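Local coordinates for protein acyl-coenzyme A oxidase acox-1.1 (Caenorhabditis elegans, PDB 5K3H) that catalyses the FAD-dependent, oxygen-consuming desaturation of acyl-CoA chains to 2-trans-enoyl-CoA, releasing hydrogen peroxide, as the first step of peroxisomal beta-oxidation, at residues E131-A134 / K135-R139; P261-N264 / L265-H269; Y491-T494 / F495-I498; K500-T503 / L504-N508. One frame throughout, in Å; residues are numbered along the deposited sequence.

Along the chain the four contacts follow in series, and they form two pairs at distant places in the fold. Contacts 1 and 2 have centres about 12 Å apart: the side of helix 130-141 meets the loop that runs from strand 258-261 to strand 271-272, so the helical N-terminal part is tied to the beta-rich middle region. Contacts 3 and 4 are successive portions of helix 489-515 in the helical C-terminal region, centres about 14 Å apart. The two pairs stand about 45 to 50 Å apart between centres. Residues that bind FAD lie in the neighbourhood of the first pair, and ATP-binding residues adjoin the second; contact 4 also reaches the second subunit through Lys505.

Contact 1 (E131-A134 / K135-R139); sequences EQQA and KWLIR
Within helix 130-141, Gln132 O takes two backbone bonds, from Lys135 N at 3.0 Å and from Trp136 N at 2.9 Å. The first is an i to i+3 (3-10 type) bond whose donor stands above the carbonyl plane, the second a regular alpha-helical one. One residue on, Gln133 O accepts Ile138 N at 3.3 Å, an i to i+5 bond of the pi-helical type, and holds Leu137 N more weakly. The spacing of the turn is thus uneven. On one side Gln132 and Trp136 run alongside each other: CG of Gln132 lies 3.7 Å from Trp136 CZ3, with the amide turned 43° from the indole. Lys135 CD rests over one indole face, near its rim. With an alanine at Trp136, a gap would probably open beside the aliphatic part of Gln132, and Lys135 CD and the loop residue Asn264 would lose the indole they touch. The Gln132 amide is buried and bonded at both ends: NE2 donates to Thr263 O and Leu265 O, while OE1 accepts from Ser129 N and Met267 N, fastening the helix to the loop 261-269. Around the helix from there, Leu137 packs on helix 114-127 and lies beside Gln133, the two CB atoms 3.9 Å apart.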
loop_
_atom_site.group_PDB
_atom_site.type_symbol
_atom_site.label_atom_id
_atom_site.label_comp_id
_atom_site.label_asym_id
_atom_site.label_seq_id
_atom_site.Cartn_x
_atom_site.Cartn_y
_atom_site.Cartn_z
ATOM N N GLU B 131 14.686 -29.524 -32.443
ATOM C CA GLU B 131 13.669 -30.520 -32.752
ATOM C C GLU B 131 12.446 -30.352 -31.854
ATOM O O GLU B 131 11.311 -30.581 -32.290
ATOM C CB GLU B 131 14.267 -31.917 -32.629
ATOM C CG GLU B 131 13.345 -33.051 -33.003
ATOM C CD GLU B 131 14.083 -34.388 -32.999
ATOM O OE1 GLU B 131 15.231 -34.435 -32.486
ATOM O OE2 GLU B 131 13.534 -35.377 -33.543
ATOM N N GLN B 132 12.660 -29.996 -30.578
ATOM C CA GLN B 132 11.530 -29.787 -29.671
ATOM C C GLN B 132 10.772 -28.497 -29.989
ATOM O O GLN B 132 9.536 -28.471 -29.934
ATOM C CB GLN B 132 12.005 -29.817 -28.214
ATOM C CG GLN B 132 12.343 -31.229 -27.737
ATOM C CD GLN B 132 13.109 -31.266 -26.425
ATOM O OE1 GLN B 132 13.928 -30.392 -26.150
ATOM N NE2 GLN B 132 12.840 -32.280 -25.603
ATOM N N GLN B 133 11.495 -27.423 -30.326
ATOM C CA GLN B 133 10.856 -26.161 -30.699
ATOM C C GLN B 133 9.951 -26.325 -31.911
ATOM O O GLN B 133 8.860 -25.736 -31.970
ATOM C CB GLN B 133 11.924 -25.116 -30.975
ATOM C CG GLN B 133 12.685 -24.711 -29.737
ATOM C CD GLN B 133 13.738 -23.698 -30.046
ATOM O OE1 GLN B 133 13.918 -23.329 -31.195
ATOM N NE2 GLN B 133 14.461 -23.257 -29.030
ATOM N N ALA B 134 10.404 -27.106 -32.902
ATOM C CA ALA B 134 9.590 -27.374 -34.084
ATOM C C ALA B 134 8.259 -28.013 -33.713
ATOM O O ALA B 134 7.261 -27.825 -34.418
ATOM C CB ALA B 134 10.372 -28.258 -35.067
ATOM N N LYS B 135 8.227 -28.748 -32.600
ATOM C CA LYS B 135 7.036 -29.460 -32.166
ATOM C C LYS B 135 6.147 -28.643 -31.227
ATOM O O LYS B 135 4.919 -28.628 -31.407
ATOM C CB LYS B 135 7.447 -30.745 -31.441
ATOM C CG LYS B 135 6.276 -31.647 -31.034
ATOM C CD LYS B 135 6.749 -32.885 -30.240
ATOM C CE LYS B 135 7.578 -33.862 -31.087
ATOM N NZ LYS B 135 7.897 -35.082 -30.263
ATOM N N TRP B 136 6.724 -27.902 -30.280
ATOM C CA TRP B 136 5.950 -27.173 -29.268
ATOM C C TRP B 136 5.952 -25.657 -29.429
ATOM O O TRP B 136 4.913 -25.019 -29.235
ATOM C CB TRP B 136 6.451 -27.537 -27.867
ATOM C CG TRP B 136 6.169 -28.964 -27.514
ATOM C CD1 TRP B 136 4.970 -29.614 -27.625
ATOM C CD2 TRP B 136 7.093 -29.924 -26.994
ATOM N NE1 TRP B 136 5.091 -30.912 -27.203
ATOM C CE2 TRP B 136 6.385 -31.130 -26.810
ATOM C CE3 TRP B 136 8.452 -29.880 -26.654
ATOM C CZ2 TRP B 136 6.988 -32.285 -26.305
ATOM C CZ3 TRP B 136 9.051 -31.036 -26.152
ATOM C CH2 TRP B 136 8.318 -32.218 -25.988
ATOM N N LEU B 137 7.101 -25.060 -29.755
ATOM C CA LEU B 137 7.184 -23.608 -29.860
ATOM C C LEU B 137 6.307 -23.081 -30.987
ATOM O O LEU B 137 5.697 -22.011 -30.858
ATOM C CB LEU B 137 8.635 -23.176 -30.058
ATOM C CG LEU B 137 8.914 -21.689 -30.276
ATOM C CD1 LEU B 137 8.333 -20.821 -29.158
ATOM C CD2 LEU B 137 10.401 -21.510 -30.392
ATOM N N ILE B 138 6.244 -23.806 -32.110
ATOM C CA ILE B 138 5.413 -23.374 -33.232
ATOM C C ILE B 138 3.941 -23.343 -32.834
ATOM O O ILE B 138 3.223 -22.378 -33.115
ATOM C CB ILE B 138 5.633 -24.290 -34.452
ATOM C CG1 ILE B 138 7.085 -24.242 -34.945
ATOM C CG2 ILE B 138 4.655 -23.936 -35.567
ATOM C CD1 ILE B 138 7.612 -22.854 -35.257
ATOM N N ARG B 139 3.464 -24.396 -32.175
ATOM C CA ARG B 139 2.074 -24.400 -31.733
ATOM C C ARG B 139 1.812 -23.269 -30.744
ATOM O O ARG B 139 0.772 -22.595 -30.816
ATOM C CB ARG B 139 1.737 -25.751 -31.101
ATOM C CG ARG B 139 1.807 -26.943 -32.034
ATOM C CD ARG B 139 1.130 -28.151 -31.382
ATOM N NE ARG B 139 -0.330 -28.070 -31.333
ATOM C CZ ARG B 139 -1.077 -28.756 -30.471
ATOM N NH1 ARG B 139 -0.498 -29.548 -29.575
ATOM N NH2 ARG B 139 -2.397 -28.643 -30.493
#

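Contact 2 (P261-N264 / L265-H269); sequences PRTN and LLMRH
Backbone bonding from Leu265 N to Arg262 O, 3.2 Å long with an N-H...O angle of 158°, closes a tight turn. Its donor approaches from above the carbonyl plane. One residue earlier Asn264 N binds Pro261 O at 3.1 Å, so two successive i to i+3 bonds wind residues 262-264 into a short 3-10 segment. Van der Waals contact comes from Met267, which folds back over the turn. Its chain is extended as far as SD and then bends at the last torsion (chi3 -93°), which sets CE 3.5 Å from Thr263 CA and 3.7 Å from Arg262 O. Thr263 CG2 is a more distant neighbour of that methyl, at 4.2 Å, and lies above one face of the Arg262 guanidinium. This turn leaves strand 258-261 and heads for strand 271-272, in the beta domain that acyl-CoA oxidases share with the acyl-CoA dehydrogenases. Polar ties outside the turn hold it to that domain: Asn264 ND2 donates to Met219 O on strand 211-221, and Arg262 NE to Val272 O. Leu265 and Leu266 are buried against strands 199-208 and 211-221, and the Leu266 side chain sits about 7 Å from that of the FAD-binding Tyr149.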
loop_
_atom_site.group_PDB
_atom_site.type_symbol
_atom_site.label_atom_id
_atom_site.label_comp_id
_atom_site.label_asym_id
_atom_site.label_seq_id
_atom_site.Cartn_x
_atom_site.Cartn_y
_atom_site.Cartn_z
ATOM N N PRO B 261 6.813 -38.870 -21.982
ATOM C CA PRO B 261 7.950 -39.478 -22.692
ATOM C C PRO B 261 9.289 -38.896 -22.262
ATOM O O PRO B 261 9.380 -37.777 -21.757
ATOM C CB PRO B 261 7.663 -39.160 -24.166
ATOM C CG PRO B 261 6.181 -38.913 -24.230
ATOM C CD PRO B 261 5.770 -38.378 -22.902
ATOM N N ARG B 262 10.346 -39.676 -22.490
ATOM C CA ARG B 262 11.695 -39.201 -22.216
ATOM C C ARG B 262 11.970 -37.861 -22.886
ATOM O O ARG B 262 12.608 -36.978 -22.296
ATOM C CB ARG B 262 12.735 -40.221 -22.693
ATOM C CG ARG B 262 14.150 -39.872 -22.243
ATOM C CD ARG B 262 15.232 -40.710 -22.857
ATOM N NE ARG B 262 15.683 -40.219 -24.159
ATOM C CZ ARG B 262 15.261 -40.685 -25.329
ATOM N NH1 ARG B 262 14.372 -41.675 -25.369
ATOM N NH2 ARG B 262 15.745 -40.177 -26.457
ATOM N N THR B 263 11.499 -37.690 -24.123
ATOM C CA THR B 263 11.822 -36.504 -24.911
ATOM C C THR B 263 11.001 -35.276 -24.527
ATOM O O THR B 263 11.181 -34.223 -25.151
ATOM C CB THR B 263 11.635 -36.801 -26.401
ATOM O OG1 THR B 263 10.326 -37.348 -26.608
ATOM C CG2 THR B 263 12.690 -37.788 -26.899
ATOM N N ASN B 264 10.126 -35.368 -23.510
ATOM C CA ASN B 264 9.512 -34.170 -22.935
ATOM C C ASN B 264 10.438 -33.436 -21.976
ATOM O O ASN B 264 10.103 -32.319 -21.579
ATOM C CB ASN B 264 8.203 -34.488 -22.210
ATOM C CG ASN B 264 7.032 -34.669 -23.157
ATOM O OD1 ASN B 264 7.170 -35.238 -24.231
ATOM N ND2 ASN B 264 5.869 -34.176 -22.758
ATOM N N LEU B 265 11.556 -34.044 -21.570
ATOM C CA LEU B 265 12.639 -33.298 -20.948
ATOM C C LEU B 265 13.201 -32.311 -21.962
ATOM O O LEU B 265 13.599 -32.711 -23.060
ATOM C CB LEU B 265 13.742 -34.251 -20.473
ATOM C CG LEU B 265 15.095 -33.625 -20.074
ATOM C CD1 LEU B 265 14.998 -32.874 -18.747
ATOM C CD2 LEU B 265 16.229 -34.640 -20.019
ATOM N N LEU B 266 13.202 -31.017 -21.616
ATOM C CA LEU B 266 13.722 -29.989 -22.516
ATOM C C LEU B 266 15.242 -30.124 -22.591
ATOM O O LEU B 266 15.935 -29.996 -21.572
ATOM C CB LEU B 266 13.318 -28.599 -22.022
ATOM C CG LEU B 266 11.800 -28.355 -21.887
ATOM C CD1 LEU B 266 11.478 -26.889 -21.649
ATOM C CD2 LEU B 266 11.034 -28.898 -23.100
ATOM N N MET B 267 15.769 -30.391 -23.791
ATOM C CA MET B 267 17.121 -30.932 -23.919
ATOM C C MET B 267 18.031 -30.099 -24.822
ATOM O O MET B 267 18.911 -30.639 -25.497
ATOM C CB MET B 267 17.063 -32.370 -24.429
ATOM C CG MET B 267 16.703 -33.381 -23.368
ATOM S SD MET B 267 16.776 -35.082 -23.959
ATOM C CE MET B 267 15.090 -35.352 -24.479
ATOM N N ARG B 268 17.885 -28.772 -24.820
ATOM C CA ARG B 268 18.824 -27.961 -25.589
ATOM C C ARG B 268 20.232 -28.073 -25.017
ATOM O O ARG B 268 21.209 -28.192 -25.766
ATOM C CB ARG B 268 18.376 -26.496 -25.618
ATOM C CG ARG B 268 19.352 -25.548 -26.334
ATOM C CD ARG B 268 18.682 -24.229 -26.715
ATOM N NE ARG B 268 17.674 -24.488 -27.738
ATOM C CZ ARG B 268 17.829 -24.236 -29.036
ATOM N NH1 ARG B 268 18.954 -23.695 -29.485
ATOM N NH2 ARG B 268 16.858 -24.540 -29.885
ATOM N N HIS B 269 20.348 -28.099 -23.696
ATOM C CA HIS B 269 21.632 -28.046 -23.021
ATOM C C HIS B 269 21.945 -29.279 -22.191
ATOM O O HIS B 269 23.101 -29.460 -21.795
ATOM C CB HIS B 269 21.680 -26.815 -22.105
ATOM C CG HIS B 269 21.501 -25.521 -22.833
ATOM N ND1 HIS B 269 20.555 -24.586 -22.467
ATOM C CD2 HIS B 269 22.150 -25.002 -23.902
ATOM C CE1 HIS B 269 20.625 -23.550 -23.283
ATOM N NE2 HIS B 269 21.589 -23.774 -24.159
#

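Contact 3 (Y491-T494 / F495-I498); sequences YIKT and FQHI
Gln496 N donates to Ile492 O across 2.8 Å, with an N-H...O angle of 161°. The same oxygen is also brushed by the Gln496 side chain, whose CG lies 3.4 Å from Ile492 O. Three further i to i+4 bonds run alongside: Phe495 N to Tyr491 O, His497 N to Lys493 O and Ile498 N to Thr494 O. Beyond CG the Gln496 chain is extended and crosses Ile492 at a slant, with NE2 4.0 Å from Ile492 CG2. NE2 also makes a weak hydrogen bond to Glu545 on helix 520-553. If an alanine replaced Gln496, the Ile492 methyl would probably lose the amide beside it, and Glu545 would be left without this donor. These residues form about two regular alpha-helical turns of helix 489-515, in the helical C-terminal region of the oxidase. On another side Phe495 has its CG anti to its own carbonyl carbon (chi1 -71°), which carries the ring back along the helix until CD2 is 3.0 Å from Tyr491 O. The edge of the ring is met by Ile492 CA, and Phe495 CE2 is 4.4 Å from Tyr491 CB. Leu575 of helix 557-577 touches both Tyr491 and Phe495, and Leu541 of helix 520-553 touches Phe495, while Tyr491 OH bonds to Asn572. His497 stacks on Phe587 and is hydrogen-bonded through NE2 to Asp585 and through ND1 to Ser474. Ile498 CG2 packs 3.4 Å from Thr494 O, and its side chain lies about 4 Å from that of Tyr581, an ATP-binding residue.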
loop_
_atom_site.group_PDB
_atom_site.type_symbol
_atom_site.label_atom_id
_atom_site.label_comp_id
_atom_site.label_asym_id
_atom_site.label_seq_id
_atom_site.Cartn_x
_atom_site.Cartn_y
_atom_site.Cartn_z
ATOM N N TYR B 491 27.390 15.077 -6.728
ATOM C CA TYR B 491 26.371 14.189 -6.159
ATOM C C TYR B 491 26.689 12.724 -6.444
ATOM O O TYR B 491 26.508 11.860 -5.582
ATOM C CB TYR B 491 24.981 14.539 -6.708
ATOM C CG TYR B 491 24.398 15.816 -6.165
ATOM C CD1 TYR B 491 24.709 17.038 -6.743
ATOM C CD2 TYR B 491 23.541 15.802 -5.071
ATOM C CE1 TYR B 491 24.190 18.242 -6.232
ATOM C CE2 TYR B 491 23.006 16.986 -4.549
ATOM C CZ TYR B 491 23.328 18.214 -5.136
ATOM O OH TYR B 491 22.795 19.394 -4.636
ATOM N N ILE B 492 27.097 12.418 -7.671
ATOM C CA ILE B 492 27.459 11.045 -8.006
ATOM C C ILE B 492 28.613 10.575 -7.123
ATOM O O ILE B 492 28.555 9.496 -6.518
ATOM C CB ILE B 492 27.772 10.933 -9.509
ATOM C CG1 ILE B 492 26.477 11.160 -10.313
ATOM C CG2 ILE B 492 28.300 9.568 -9.840
ATOM C CD1 ILE B 492 26.629 11.100 -11.830
ATOM N N LYS B 493 29.651 11.407 -6.975
ATOM C CA LYS B 493 30.769 11.019 -6.110
ATOM C C LYS B 493 30.345 10.848 -4.660
ATOM O O LYS B 493 30.937 10.044 -3.937
ATOM C CB LYS B 493 31.912 12.036 -6.184
ATOM C CG LYS B 493 32.626 12.053 -7.511
ATOM C CD LYS B 493 33.964 12.742 -7.362
ATOM C CE LYS B 493 33.801 14.169 -6.855
ATOM N NZ LYS B 493 35.002 14.667 -6.098
ATOM N N THR B 494 29.340 11.605 -4.214
ATOM C CA THR B 494 28.848 11.477 -2.843
ATOM C C THR B 494 28.065 10.174 -2.655
ATOM O O THR B 494 28.238 9.490 -1.639
ATOM C CB THR B 494 28.009 12.711 -2.498
ATOM O OG1 THR B 494 28.840 13.869 -2.613
ATOM C CG2 THR B 494 27.452 12.658 -1.090
ATOM N N PHE B 495 27.217 9.803 -3.627
ATOM C CA PHE B 495 26.551 8.495 -3.580
ATOM C C PHE B 495 27.563 7.349 -3.661
ATOM O O PHE B 495 27.394 6.306 -3.017
ATOM C CB PHE B 495 25.541 8.351 -4.724
ATOM C CG PHE B 495 24.307 9.193 -4.570
ATOM C CD1 PHE B 495 23.437 8.976 -3.522
ATOM C CD2 PHE B 495 24.007 10.174 -5.489
ATOM C CE1 PHE B 495 22.311 9.712 -3.380
ATOM C CE2 PHE B 495 22.870 10.947 -5.354
ATOM C CZ PHE B 495 22.016 10.714 -4.305
ATOM N N GLN B 496 28.601 7.508 -4.480
ATOM C CA GLN B 496 29.622 6.471 -4.547
ATOM C C GLN B 496 30.287 6.288 -3.189
ATOM O O GLN B 496 30.478 5.157 -2.725
ATOM C CB GLN B 496 30.643 6.818 -5.636
ATOM C CG GLN B 496 30.118 6.553 -7.029
ATOM C CD GLN B 496 31.071 6.978 -8.156
ATOM O OE1 GLN B 496 31.995 7.755 -7.940
ATOM N NE2 GLN B 496 30.808 6.496 -9.376
ATOM N N HIS B 497 30.580 7.395 -2.506
ATOM C CA HIS B 497 31.206 7.317 -1.194
ATOM C C HIS B 497 30.326 6.576 -0.190
ATOM O O HIS B 497 30.802 5.666 0.500
ATOM C CB HIS B 497 31.543 8.715 -0.677
ATOM C CG HIS B 497 32.103 8.703 0.707
ATOM N ND1 HIS B 497 33.434 8.446 0.974
ATOM C CD2 HIS B 497 31.497 8.840 1.912
ATOM C CE1 HIS B 497 33.629 8.469 2.279
ATOM N NE2 HIS B 497 32.470 8.703 2.870
ATOM N N ILE B 498 29.044 6.946 -0.069
ATOM C CA ILE B 498 28.255 6.322 0.991
ATOM C C ILE B 498 27.989 4.853 0.664
ATOM O O ILE B 498 28.010 4.011 1.566
ATOM C CB ILE B 498 26.953 7.096 1.312
ATOM C CG1 ILE B 498 25.863 6.849 0.298
ATOM C CG2 ILE B 498 27.172 8.613 1.466
ATOM C CD1 ILE B 498 24.746 7.874 0.438
#

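Contact 4 (K500-T503 / L504-N508); sequences KRQT and LKAAN
Leu504 folds back over the preceding turn and lays its CD1 branch 3.7 Å from Lys500 CG, the two chains crossing at an angle, while Leu504 CG sits 3.2 Å from Lys500 O. That oxygen accepts Leu504 N at 2.9 Å in a nearly straight bond (N-H...O 172°). Bonds from Lys505 N to Arg501 O, from Ala506 N to Gln502 O and from Ala507 N to Thr503 O continue the alpha-helical pattern of helix 489-515. On a different side Gln502 bends at chi2 (63°), which brings OE1 to 4.2 Å from Lys505 CD. A water joins the two polar ends: it donates to Gln502 OE1 at 2.9 Å and accepts weakly from Lys505 NZ at 3.3 Å. In the next shell, Gln502 NE2 is held by Glu530, and the Gln502 and Thr503 side chains lie about 4 Å from those of Tyr581 and Ala534 respectively, both ATP-binding residues. Thr503 OG1 turns back to Ala499 O, and Ala507 packs on helix 437-456. Glu584 forms a salt bridge with Arg501, and Asp594 of the second subunit one with Lys505. Arg501 NH2 and Lys505 NZ stand 5.1 Å apart with like charges, so these two carboxylates probably offset their repulsion, and Lys505 links the helix to the dimer partner.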
loop_
_atom_site.group_PDB
_atom_site.type_symbol
_atom_site.label_atom_id
_atom_site.label_comp_id
_atom_site.label_asym_id
_atom_site.label_seq_id
_atom_site.Cartn_x
_atom_site.Cartn_y
_atom_site.Cartn_z
ATOM N N LYS B 500 30.033 2.782 -1.035
ATOM C CA LYS B 500 31.265 2.092 -0.656
ATOM C C LYS B 500 31.393 1.980 0.862
ATOM O O LYS B 500 31.701 0.904 1.395
ATOM C CB LYS B 500 32.485 2.812 -1.223
ATOM C CG LYS B 500 33.822 2.244 -0.708
ATOM C CD LYS B 500 35.011 3.033 -1.243
ATOM C CE LYS B 500 35.003 4.461 -0.662
ATOM N NZ LYS B 500 36.055 5.348 -1.242
ATOM N N ARG B 501 31.153 3.081 1.584
ATOM C CA ARG B 501 31.332 3.025 3.035
ATOM C C ARG B 501 30.434 1.964 3.666
ATOM O O ARG B 501 30.886 1.173 4.503
ATOM C CB ARG B 501 31.068 4.380 3.679
ATOM C CG ARG B 501 31.860 4.557 4.963
ATOM C CD ARG B 501 31.395 5.789 5.761
ATOM N NE ARG B 501 30.346 5.448 6.726
ATOM C CZ ARG B 501 29.045 5.642 6.531
ATOM N NH1 ARG B 501 28.622 6.188 5.396
ATOM N NH2 ARG B 501 28.169 5.298 7.472
ATOM N N GLN B 502 29.157 1.921 3.264
ATOM C CA GLN B 502 28.226 0.939 3.824
ATOM C C GLN B 502 28.556 -0.476 3.346
ATOM O O GLN B 502 28.343 -1.450 4.079
ATOM C CB GLN B 502 26.779 1.329 3.478
ATOM C CG GLN B 502 25.697 0.403 4.026
ATOM C CD GLN B 502 25.626 0.341 5.564
ATOM O OE1 GLN B 502 25.966 1.300 6.270
ATOM N NE2 GLN B 502 25.159 -0.798 6.082
ATOM N N THR B 503 29.071 -0.613 2.130
ATOM C CA THR B 503 29.485 -1.927 1.647
ATOM C C THR B 503 30.649 -2.487 2.461
ATOM O O THR B 503 30.631 -3.657 2.869
ATOM C CB THR B 503 29.839 -1.849 0.168
ATOM O OG1 THR B 503 28.648 -1.569 -0.572
ATOM C CG2 THR B 503 30.465 -3.145 -0.316
ATOM N N LEU B 504 31.694 -1.684 2.668
ATOM C CA LEU B 504 32.843 -2.179 3.421
ATOM C C LEU B 504 32.495 -2.376 4.898
ATOM O O LEU B 504 32.975 -3.323 5.539
ATOM C CB LEU B 504 34.016 -1.211 3.267
ATOM C CG LEU B 504 34.401 -0.848 1.823
ATOM C CD1 LEU B 504 35.526 0.189 1.837
ATOM C CD2 LEU B 504 34.768 -2.038 0.929
ATOM N N LYS B 505 31.670 -1.488 5.461
ATOM C CA LYS B 505 31.296 -1.633 6.862
ATOM C C LYS B 505 30.548 -2.942 7.085
ATOM O O LYS B 505 30.915 -3.749 7.954
ATOM C CB LYS B 505 30.435 -0.446 7.286
ATOM C CG LYS B 505 29.955 -0.538 8.711
ATOM C CD LYS B 505 28.970 0.559 9.078
ATOM C CE LYS B 505 28.497 0.377 10.523
ATOM N NZ LYS B 505 27.910 1.622 11.056
ATOM N N ALA B 506 29.552 -3.218 6.239
ATOM C CA ALA B 506 28.763 -4.432 6.392
ATOM C C ALA B 506 29.602 -5.677 6.148
ATOM O O ALA B 506 29.466 -6.668 6.871
ATOM C CB ALA B 506 27.580 -4.404 5.427
ATOM N N ALA B 507 30.484 -5.645 5.149
ATOM C CA ALA B 507 31.331 -6.810 4.901
ATOM C C ALA B 507 32.283 -7.054 6.072
ATOM O O ALA B 507 32.446 -8.195 6.526
ATOM C CB ALA B 507 32.077 -6.645 3.571
ATOM N N ASN B 508 32.868 -5.988 6.622
ATOM C CA ASN B 508 33.745 -6.153 7.774
ATOM C C ASN B 508 32.986 -6.642 8.996
ATOM O O ASN B 508 33.566 -7.351 9.830
ATOM C CB ASN B 508 34.473 -4.855 8.092
ATOM C CG ASN B 508 35.604 -4.604 7.139
ATOM O OD1 ASN B 508 36.166 -5.553 6.584
ATOM N ND2 ASN B 508 35.969 -3.345 6.955
HETATM O O HOH W 1 25.310 1.568 9.060
#